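Local coordinates for aminopeptidase N family protein (Idiomarina loihiensis L2TR, PDB 4FGM) that probably works as a zinc-dependent aminopeptidase of the M61 family, removing residues from the N-terminal ends of peptides, at residues 120-125 / 154-159; 141-146 / 164-169; 385-390 / 438-443. One frame throughout, in Å; residues are numbered along the deposited sequence.

Contact 1: 120-125 / 154-159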
loop_
_atom_site.group_PDB
_atom_site.type_symbol
_atom_site.label_atom_id
_atom_site.label_comp_id
_atom_site.label_asym_id
_atom_site.label_seq_id
_atom_site.Cartn_x
_atom_site.Cartn_y
_atom_site.Cartn_z
ATOM N N ASP A 120 25.943 -1.770 11.150
ATOM C CA ASP A 120 25.697 -0.409 11.636
ATOM C C ASP A 120 26.661 0.603 11.022
ATOM O O ASP A 120 26.547 1.808 11.256
ATOM C CB ASP A 120 25.796 -0.338 13.165
ATOM C CG ASP A 120 24.642 -1.043 13.860
ATOM O OD1 ASP A 120 23.556 -1.158 13.247
ATOM O OD2 ASP A 120 24.814 -1.466 15.022
ATOM N N LEU A 121 27.608 0.109 10.233
ATOM C CA LEU A 121 28.579 0.977 9.584
ATOM C C LEU A 121 28.010 1.564 8.293
ATOM O O LEU A 121 27.076 1.012 7.698
ATOM C CB LEU A 121 29.854 0.193 9.269
ATOM C CG LEU A 121 30.537 -0.455 10.477
ATOM C CD1 LEU A 121 31.731 -1.290 10.013
ATOM C CD2 LEU A 121 30.964 0.628 11.459
ATOM N N PRO A 122 28.570 2.700 7.846
ATOM C CA PRO A 122 28.130 3.373 6.625
ATOM C C PRO A 122 28.236 2.475 5.398
ATOM O O PRO A 122 29.117 1.611 5.315
ATOM C CB PRO A 122 29.068 4.573 6.536
ATOM C CG PRO A 122 29.340 4.884 7.971
ATOM C CD PRO A 122 29.571 3.515 8.555
ATOM N N CYS A 123 27.328 2.688 4.450
ATOM C CA CYS A 123 27.311 1.924 3.214
ATOM C C CYS A 123 27.427 2.853 2.021
ATOM O O CYS A 123 26.658 3.800 1.882
ATOM C CB CYS A 123 26.019 1.118 3.101
ATOM S SG CYS A 123 25.867 -0.222 4.300
ATOM N N GLU A 124 28.409 2.592 1.172
ATOM C CA GLU A 124 28.593 3.398 -0.018
ATOM C C GLU A 124 28.079 2.585 -1.189
ATOM O O GLU A 124 28.246 1.365 -1.229
ATOM C CB GLU A 124 30.067 3.750 -0.203
ATOM C CG GLU A 124 30.421 5.108 0.358
ATOM C CD GLU A 124 31.910 5.410 0.315
ATOM O OE1 GLU A 124 32.585 4.989 -0.651
ATOM O OE2 GLU A 124 32.397 6.085 1.247
ATOM N N LEU A 125 27.436 3.257 -2.130
ATOM C CA LEU A 125 26.891 2.572 -3.290
ATOM C C LEU A 125 27.327 3.294 -4.555
ATOM O O LEU A 125 27.069 4.480 -4.727
ATOM C CB LEU A 125 25.355 2.513 -3.193
ATOM C CG LEU A 125 24.578 1.668 -4.210
ATOM C CD1 LEU A 125 23.190 1.360 -3.675
ATOM C CD2 LEU A 125 24.478 2.405 -5.523
ATOM N N CYS A 154 28.205 8.072 -7.057
ATOM C CA CYS A 154 28.368 7.423 -5.764
ATOM C C CYS A 154 27.418 7.984 -4.720
ATOM O O CYS A 154 27.190 9.192 -4.653
ATOM C CB CYS A 154 29.811 7.585 -5.288
ATOM S SG CYS A 154 31.020 6.743 -6.334
ATOM N N PHE A 155 26.871 7.094 -3.901
ATOM C CA PHE A 155 25.931 7.490 -2.872
ATOM C C PHE A 155 26.364 6.915 -1.532
ATOM O O PHE A 155 27.072 5.906 -1.482
ATOM C CB PHE A 155 24.520 6.990 -3.229
ATOM C CG PHE A 155 24.044 7.435 -4.591
ATOM C CD1 PHE A 155 24.445 6.759 -5.740
ATOM C CD2 PHE A 155 23.213 8.544 -4.722
ATOM C CE1 PHE A 155 24.036 7.188 -7.001
ATOM C CE2 PHE A 155 22.797 8.983 -5.971
ATOM C CZ PHE A 155 23.203 8.299 -7.119
ATOM N N ARG A 156 25.938 7.559 -0.449
ATOM C CA ARG A 156 26.290 7.109 0.893
ATOM C C ARG A 156 25.090 7.047 1.840
ATOM O O ARG A 156 24.264 7.961 1.876
ATOM C CB ARG A 156 27.353 8.037 1.495
ATOM C CG ARG A 156 27.799 7.656 2.899
ATOM C CD ARG A 156 28.850 8.625 3.432
ATOM N NE ARG A 156 29.222 8.331 4.817
ATOM C CZ ARG A 156 28.401 8.448 5.859
ATOM N NH1 ARG A 156 27.149 8.855 5.691
ATOM N NH2 ARG A 156 28.829 8.149 7.076
ATOM N N ALA A 157 25.005 5.960 2.599
ATOM C CA ALA A 157 23.942 5.781 3.581
ATOM C C ALA A 157 24.627 5.614 4.939
ATOM O O ALA A 157 25.707 5.032 5.022
ATOM C CB ALA A 157 23.112 4.547 3.249
ATOM N N ASP A 158 24.008 6.112 6.003
ATOM C CA ASP A 158 24.619 6.002 7.321
ATOM C C ASP A 158 24.810 4.570 7.810
ATOM O O ASP A 158 25.695 4.300 8.616
ATOM C CB ASP A 158 23.810 6.797 8.348
ATOM C CG ASP A 158 23.822 8.292 8.068
ATOM O OD1 ASP A 158 24.762 8.765 7.394
ATOM O OD2 ASP A 158 22.901 8.996 8.532
ATOM N N ASN A 159 23.994 3.650 7.312
ATOM C CA ASN A 159 24.080 2.247 7.722
ATOM C C ASN A 159 23.220 1.355 6.819
ATOM O O ASN A 159 22.455 1.851 5.986
ATOM C CB ASN A 159 23.622 2.102 9.173
ATOM C CG ASN A 159 22.297 2.785 9.424
ATOM O OD1 ASN A 159 21.316 2.531 8.723
ATOM N ND2 ASN A 159 22.262 3.661 10.424
HETATM O O HOH W 1 24.720 3.419 12.543
HETATM O O HOH W 2 31.546 6.742 3.991
#
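Cys-123 with Ala-157 and Leu-125 with Phe-155 form two hydrogen-bonded antiparallel pairs, each closed by two N-H...O bonds; the shortest, Phe-155 N to Leu-125 O, measures 2.7 Å. Between them sits the non-hydrogen-bonded pair Glu-124 and Arg-156, their CA atoms 4.5 Å apart, where Glu-124 CA sends its hydrogen to Phe-155 O. The tightly packed side carries Cys-123, Leu-125, Phe-155 and Ala-157, all buried. Here Leu-125 CD2 lies 4.4 Å from Phe-155 CD1, and the edge of the phenyl ring reaches the carbonyl oxygen of Leu-125. Leu-163 of helix 160-163 packs on Cys-123, Leu-125 and Ala-157, while Phe-168 meets the ring of Phe-155 edge-to-face. The other side is looser and wetter. Arg-156, stretched out from CG to NE with CG anti to its backbone N (chi1 -180°), runs beside Pro-122, whose CB lies over one face of the guanidinium and whose CG is 3.4 Å from NH2. NH1 makes a salt bridge to Asp-158 OD1 at 2.9 Å, close to the guanidinium plane, which helps fix the rotation of the group. NE turns instead to a water that also binds Glu-124 OE2; Glu-124 OE2 itself lies 5.3 Å from Arg-156 NE, the two linked through that water. Beyond the ladder, Asn-159 CA points its hydrogen almost straight at Leu-121 O (3.2 Å, 169° at the hydrogen). Asn-159 ND2 shares a water with Asp-120 O, and OD1 caps Ala-162 N at the start of helix 160-163. This is a short antiparallel beta ladder of the M61 N-terminal domain, in which strand 123-127 is also flanked by the parallel strand 2-10.

Contact 2: 141-146 / 164-169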
loop_
_atom_site.group_PDB
_atom_site.type_symbol
_atom_site.label_atom_id
_atom_site.label_comp_id
_atom_site.label_asym_id
_atom_site.label_seq_id
_atom_site.Cartn_x
_atom_site.Cartn_y
_atom_site.Cartn_z
ATOM N N GLY A 141 16.518 8.926 -3.444
ATOM C CA GLY A 141 16.646 9.850 -2.338
ATOM C C GLY A 141 17.926 9.597 -1.564
ATOM O O GLY A 141 18.233 10.310 -0.609
HETATM N N MSE A 142 18.678 8.575 -1.961
HETATM C CA MSE A 142 19.926 8.275 -1.261
HETATM C C MSE A 142 20.910 9.429 -1.450
HETATM O O MSE A 142 21.144 9.870 -2.571
HETATM C CB MSE A 142 20.545 6.989 -1.788
HETATM C CG MSE A 142 21.600 6.403 -0.864
HETATM SE SE MSE A 142 22.301 4.703 -1.497
HETATM C CE MSE A 142 20.775 3.570 -1.088
ATOM N N PRO A 143 21.487 9.939 -0.348
ATOM C CA PRO A 143 22.451 11.054 -0.397
ATOM C C PRO A 143 23.515 10.831 -1.464
ATOM O O PRO A 143 24.182 9.790 -1.486
ATOM C CB PRO A 143 23.039 11.067 1.012
ATOM C CG PRO A 143 21.872 10.589 1.858
ATOM C CD PRO A 143 21.326 9.438 1.032
ATOM N N ARG A 144 23.668 11.808 -2.351
ATOM C CA ARG A 144 24.644 11.695 -3.420
ATOM C C ARG A 144 26.010 12.248 -3.024
ATOM O O ARG A 144 26.107 13.337 -2.461
ATOM C CB ARG A 144 24.138 12.423 -4.672
ATOM C CG ARG A 144 25.112 12.389 -5.837
ATOM C CD ARG A 144 24.580 13.160 -7.022
ATOM N NE ARG A 144 23.492 12.478 -7.720
ATOM C CZ ARG A 144 23.659 11.473 -8.578
ATOM N NH1 ARG A 144 24.877 11.012 -8.843
ATOM N NH2 ARG A 144 22.611 10.960 -9.212
ATOM N N LYS A 145 27.058 11.486 -3.328
ATOM C CA LYS A 145 28.428 11.896 -3.037
ATOM C C LYS A 145 29.148 12.383 -4.297
ATOM O O LYS A 145 30.034 13.230 -4.209
ATOM C CB LYS A 145 29.215 10.740 -2.417
ATOM C CG LYS A 145 28.613 10.190 -1.132
ATOM C CD LYS A 145 28.435 11.269 -0.068
ATOM C CE LYS A 145 29.764 11.802 0.429
ATOM N NZ LYS A 145 29.578 12.773 1.547
ATOM N N SER A 146 28.789 11.847 -5.465
ATOM C CA SER A 146 29.424 12.285 -6.711
ATOM C C SER A 146 28.535 12.061 -7.931
ATOM O O SER A 146 27.535 11.354 -7.854
ATOM C CB SER A 146 30.759 11.562 -6.923
ATOM O OG SER A 146 30.557 10.266 -7.447
ATOM N N ILE A 164 18.904 0.145 2.603
ATOM C CA ILE A 164 17.757 -0.562 2.052
ATOM C C ILE A 164 16.456 0.231 2.100
ATOM O O ILE A 164 15.376 -0.310 1.856
ATOM C CB ILE A 164 17.576 -1.927 2.739
ATOM C CG1 ILE A 164 17.298 -1.745 4.228
ATOM C CG2 ILE A 164 18.836 -2.759 2.542
ATOM C CD1 ILE A 164 16.980 -3.042 4.937
ATOM N N ASP A 165 16.555 1.520 2.403
ATOM C CA ASP A 165 15.368 2.352 2.437
ATOM C C ASP A 165 15.418 3.431 1.356
ATOM O O ASP A 165 14.678 4.413 1.402
ATOM C CB ASP A 165 15.187 3.000 3.809
ATOM C CG ASP A 165 13.784 3.539 4.001
ATOM O OD1 ASP A 165 12.833 2.817 3.611
ATOM O OD2 ASP A 165 13.628 4.664 4.535
ATOM N N TYR A 166 16.308 3.254 0.387
ATOM C CA TYR A 166 16.410 4.201 -0.716
ATOM C C TYR A 166 16.259 3.437 -2.022
ATOM O O TYR A 166 17.217 2.850 -2.510
ATOM C CB TYR A 166 17.773 4.926 -0.732
ATOM C CG TYR A 166 18.062 5.802 0.461
ATOM C CD1 TYR A 166 19.077 5.475 1.355
ATOM C CD2 TYR A 166 17.329 6.968 0.688
ATOM C CE1 TYR A 166 19.361 6.286 2.451
ATOM C CE2 TYR A 166 17.600 7.791 1.776
ATOM C CZ TYR A 166 18.620 7.446 2.658
ATOM O OH TYR A 166 18.903 8.257 3.740
ATOM N N PRO A 167 15.045 3.396 -2.588
ATOM C CA PRO A 167 14.911 2.664 -3.855
ATOM C C PRO A 167 15.516 3.486 -4.987
ATOM O O PRO A 167 15.711 4.688 -4.839
ATOM C CB PRO A 167 13.398 2.485 -4.000
ATOM C CG PRO A 167 12.833 3.683 -3.248
ATOM C CD PRO A 167 13.722 3.722 -2.019
ATOM N N PHE A 168 15.825 2.832 -6.102
ATOM C CA PHE A 168 16.408 3.500 -7.267
ATOM C C PHE A 168 15.553 3.250 -8.511
ATOM O O PHE A 168 15.027 2.150 -8.711
ATOM C CB PHE A 168 17.830 2.980 -7.560
ATOM C CG PHE A 168 18.914 3.606 -6.723
ATOM C CD1 PHE A 168 19.030 3.312 -5.366
ATOM C CD2 PHE A 168 19.835 4.480 -7.301
ATOM C CE1 PHE A 168 20.060 3.865 -4.595
ATOM C CE2 PHE A 168 20.868 5.040 -6.542
ATOM C CZ PHE A 168 20.978 4.736 -5.185
ATOM N N LEU A 169 15.430 4.275 -9.346
ATOM C CA LEU A 169 14.676 4.188 -10.592
ATOM C C LEU A 169 15.566 4.757 -11.699
ATOM O O LEU A 169 16.070 5.879 -11.591
ATOM C CB LEU A 169 13.375 4.997 -10.491
ATOM C CG LEU A 169 12.494 5.052 -11.745
ATOM C CD1 LEU A 169 12.178 3.633 -12.208
ATOM C CD2 LEU A 169 11.202 5.814 -11.448
HETATM O O HOH W 3 15.148 6.504 -2.918
#
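With CG swung opposite the backbone N (chi1 -163°) and a bend at the selenium (chi3 -74°), the selenomethionine Met-142 wraps its chain past Tyr-166 and brings CE to 3.3 Å from Tyr-166 CB, a tight fit. The phenol, set beside its own backbone N (chi1 -64°), turns one face to the loop: Met-142 CA stands over the face, 3.6 Å from the ring centroid and displaced toward the rim, and Pro-143 CD covers the same ring from 3.7 Å off CZ, both as CH-pi contacts. Phe-168 is met differently, at its edge: SE lies in the ring plane, 5.1 Å from the centroid, and CE is 3.6 Å from Phe-168 CE1. A water ties Gly-141 N to Pro-167 O, and Thr-140 OG1 bonds both Pro-167 O and Met-142 N, a second bridge between the segments. Replacing Tyr-166 by an alanine would probably leave Met-142 CA and Pro-143 CD without the ring face they rest on and let the loop shift. Phe-155 and Asn-108 also touch Met-142. Here Met-aromatic and CH-pi packing fastens the loop between strands 137-140 and 153-157 to the lead-in and first residue of strand 168-171, within the M61 N-terminal domain.

Contact 3: 385-390 / 438-443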
loop_
_atom_site.group_PDB
_atom_site.type_symbol
_atom_site.label_atom_id
_atom_site.label_comp_id
_atom_site.label_asym_id
_atom_site.label_seq_id
_atom_site.Cartn_x
_atom_site.Cartn_y
_atom_site.Cartn_z
ATOM N N LEU A 385 -11.769 7.783 11.547
ATOM C CA LEU A 385 -12.907 8.661 11.290
ATOM C C LEU A 385 -13.656 8.920 12.588
ATOM O O LEU A 385 -14.028 10.055 12.891
ATOM C CB LEU A 385 -13.871 8.017 10.295
ATOM C CG LEU A 385 -15.251 8.680 10.206
ATOM C CD1 LEU A 385 -15.144 9.988 9.431
ATOM C CD2 LEU A 385 -16.233 7.732 9.533
ATOM N N SER A 386 -13.876 7.850 13.346
ATOM C CA SER A 386 -14.592 7.937 14.609
ATOM C C SER A 386 -13.866 8.841 15.599
ATOM O O SER A 386 -14.467 9.745 16.177
ATOM C CB SER A 386 -14.762 6.543 15.215
ATOM O OG SER A 386 -15.410 5.666 14.309
ATOM N N LEU A 387 -12.571 8.599 15.787
ATOM C CA LEU A 387 -11.777 9.398 16.713
ATOM C C LEU A 387 -11.793 10.880 16.347
ATOM O O LEU A 387 -11.932 11.740 17.216
ATOM C CB LEU A 387 -10.331 8.895 16.749
ATOM C CG LEU A 387 -10.064 7.508 17.337
ATOM C CD1 LEU A 387 -8.587 7.166 17.175
ATOM C CD2 LEU A 387 -10.451 7.481 18.810
ATOM N N ASP A 388 -11.657 11.180 15.063
ATOM C CA ASP A 388 -11.653 12.568 14.626
ATOM C C ASP A 388 -12.973 13.249 14.994
ATOM O O ASP A 388 -12.987 14.364 15.509
ATOM C CB ASP A 388 -11.422 12.647 13.114
ATOM C CG ASP A 388 -10.855 13.986 12.677
ATOM O OD1 ASP A 388 -10.558 14.829 13.551
ATOM O OD2 ASP A 388 -10.696 14.194 11.457
ATOM N N LEU A 389 -14.082 12.571 14.731
ATOM C CA LEU A 389 -15.397 13.117 15.035
ATOM C C LEU A 389 -15.651 13.188 16.539
ATOM O O LEU A 389 -16.173 14.182 17.043
ATOM C CB LEU A 389 -16.474 12.276 14.344
ATOM C CG LEU A 389 -16.974 12.774 12.978
ATOM C CD1 LEU A 389 -15.900 13.544 12.237
ATOM C CD2 LEU A 389 -17.450 11.589 12.165
HETATM N N MSE A 390 -15.271 12.136 17.254
HETATM C CA MSE A 390 -15.461 12.095 18.694
HETATM C C MSE A 390 -14.644 13.165 19.417
HETATM O O MSE A 390 -15.162 13.869 20.283
HETATM C CB MSE A 390 -15.098 10.717 19.225
HETATM C CG MSE A 390 -16.135 9.659 18.899
HETATM SE SE MSE A 390 -15.586 7.902 19.462
HETATM C CE MSE A 390 -16.016 8.010 21.347
ATOM N N ASP A 438 -13.547 3.210 26.126
ATOM C CA ASP A 438 -14.436 2.088 25.837
ATOM C C ASP A 438 -14.609 1.872 24.345
ATOM O O ASP A 438 -14.581 0.738 23.866
ATOM C CB ASP A 438 -15.806 2.283 26.497
ATOM C CG ASP A 438 -15.745 2.155 28.005
ATOM O OD1 ASP A 438 -14.853 1.433 28.502
ATOM O OD2 ASP A 438 -16.593 2.763 28.691
ATOM N N PHE A 439 -14.780 2.958 23.605
ATOM C CA PHE A 439 -14.955 2.844 22.170
ATOM C C PHE A 439 -13.754 2.209 21.477
ATOM O O PHE A 439 -13.900 1.233 20.740
ATOM C CB PHE A 439 -15.195 4.213 21.547
ATOM C CG PHE A 439 -14.815 4.270 20.103
ATOM C CD1 PHE A 439 -15.618 3.681 19.131
ATOM C CD2 PHE A 439 -13.615 4.857 19.719
ATOM C CE1 PHE A 439 -15.221 3.659 17.791
ATOM C CE2 PHE A 439 -13.206 4.843 18.384
ATOM C CZ PHE A 439 -14.013 4.246 17.417
ATOM N N LEU A 440 -12.573 2.778 21.707
ATOM C CA LEU A 440 -11.351 2.296 21.081
ATOM C C LEU A 440 -11.001 0.848 21.433
ATOM O O LEU A 440 -10.522 0.105 20.576
ATOM C CB LEU A 440 -10.179 3.229 21.416
ATOM C CG LEU A 440 -8.927 3.058 20.536
ATOM C CD1 LEU A 440 -9.261 3.399 19.094
ATOM C CD2 LEU A 440 -7.812 3.957 21.027
ATOM N N LYS A 441 -11.235 0.444 22.679
ATOM C CA LYS A 441 -10.951 -0.934 23.080
ATOM C C LYS A 441 -11.852 -1.913 22.325
ATOM O O LYS A 441 -11.415 -2.995 21.936
ATOM C CB LYS A 441 -11.156 -1.134 24.584
ATOM C CG LYS A 441 -9.976 -0.746 25.444
ATOM C CD LYS A 441 -10.246 -1.102 26.894
ATOM C CE LYS A 441 -9.158 -0.587 27.816
ATOM N NZ LYS A 441 -9.515 -0.830 29.241
ATOM N N ASP A 442 -13.114 -1.540 22.131
ATOM C CA ASP A 442 -14.042 -2.408 21.410
ATOM C C ASP A 442 -13.685 -2.407 19.932
ATOM O O ASP A 442 -13.734 -3.443 19.273
ATOM C CB ASP A 442 -15.496 -1.946 21.587
ATOM C CG ASP A 442 -15.990 -2.103 23.019
ATOM O OD1 ASP A 442 -15.449 -2.963 23.748
ATOM O OD2 ASP A 442 -16.929 -1.375 23.410
ATOM N N ALA A 443 -13.314 -1.236 19.424
ATOM C CA ALA A 443 -12.943 -1.086 18.023
ATOM C C ALA A 443 -11.687 -1.889 17.716
ATOM O O ALA A 443 -11.542 -2.451 16.629
ATOM C CB ALA A 443 -12.705 0.388 17.702
#
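Ser-386 O takes the N-H of Met-390 at 2.7 Å, the shortest backbone bond inside the two helical segments, and both residues of this turn touch Phe-439 on the facing helix. Ser-386 OG bonds back to Leu-382 O of its own helix, so what the serine offers across the gap is chiefly CB, only 3.3 Å from Phe-439 CZ. The phenyl group reaches across to helix 378-394. Its CG lies anti to the backbone N (chi1 156°), which sends the ring out from helix 437-445. Selenomethionine Met-390, bent at its selenium, lays SE over one face of the ring, 3.9 Å from the centroid and offset toward the rim, and carries CE on to 3.9 Å from Phe-439 CB. The opposite face is backed by Ala-443 CB, one turn further along the same helix as the ring. At the edge, Leu-387 CD2 comes to 3.8 Å from Phe-439 CE2, and the same methyl group stands 4.3 Å from Leu-440 CD1. The ring is therefore met on both faces and at its rim, which should restrict its tilt. Around the pair, Leu-455 lies against Met-390, Leu-452 against Ser-386, and Ile-425 and Ile-383 against Leu-440. The axes of the two short segments are 11.4 Å apart and run almost exactly antiparallel, at 175°, a wide spacing filled by large side chains. It is a largely apolar join between antiparallel helices, built round a Met-aromatic contact in the helical part of the chain beyond the zinc-binding helix.

In the fold
Contacts 1 and 2 are neighbours, their centres about 10 Å apart, and their segments alternate along the chain. They join through the edge of strand 153-157: Cys-154 O to Lys-145 N (2.7 Å) and Arg-156 N to Pro-143 O (3.0 Å) are probable hydrogen bonds, and Phe-155 packs against Met-142 and Pro-143. Contact 3 belongs to a separate, helical region, its centre about 43 Å from that of contact 1 and about 39 Å from that of contact 2; its nearest atoms lie about 26 Å from those of contact 2. None of the three reaches the zinc bound by His-273, His-277 and Glu-307 or the maleic acid beside it.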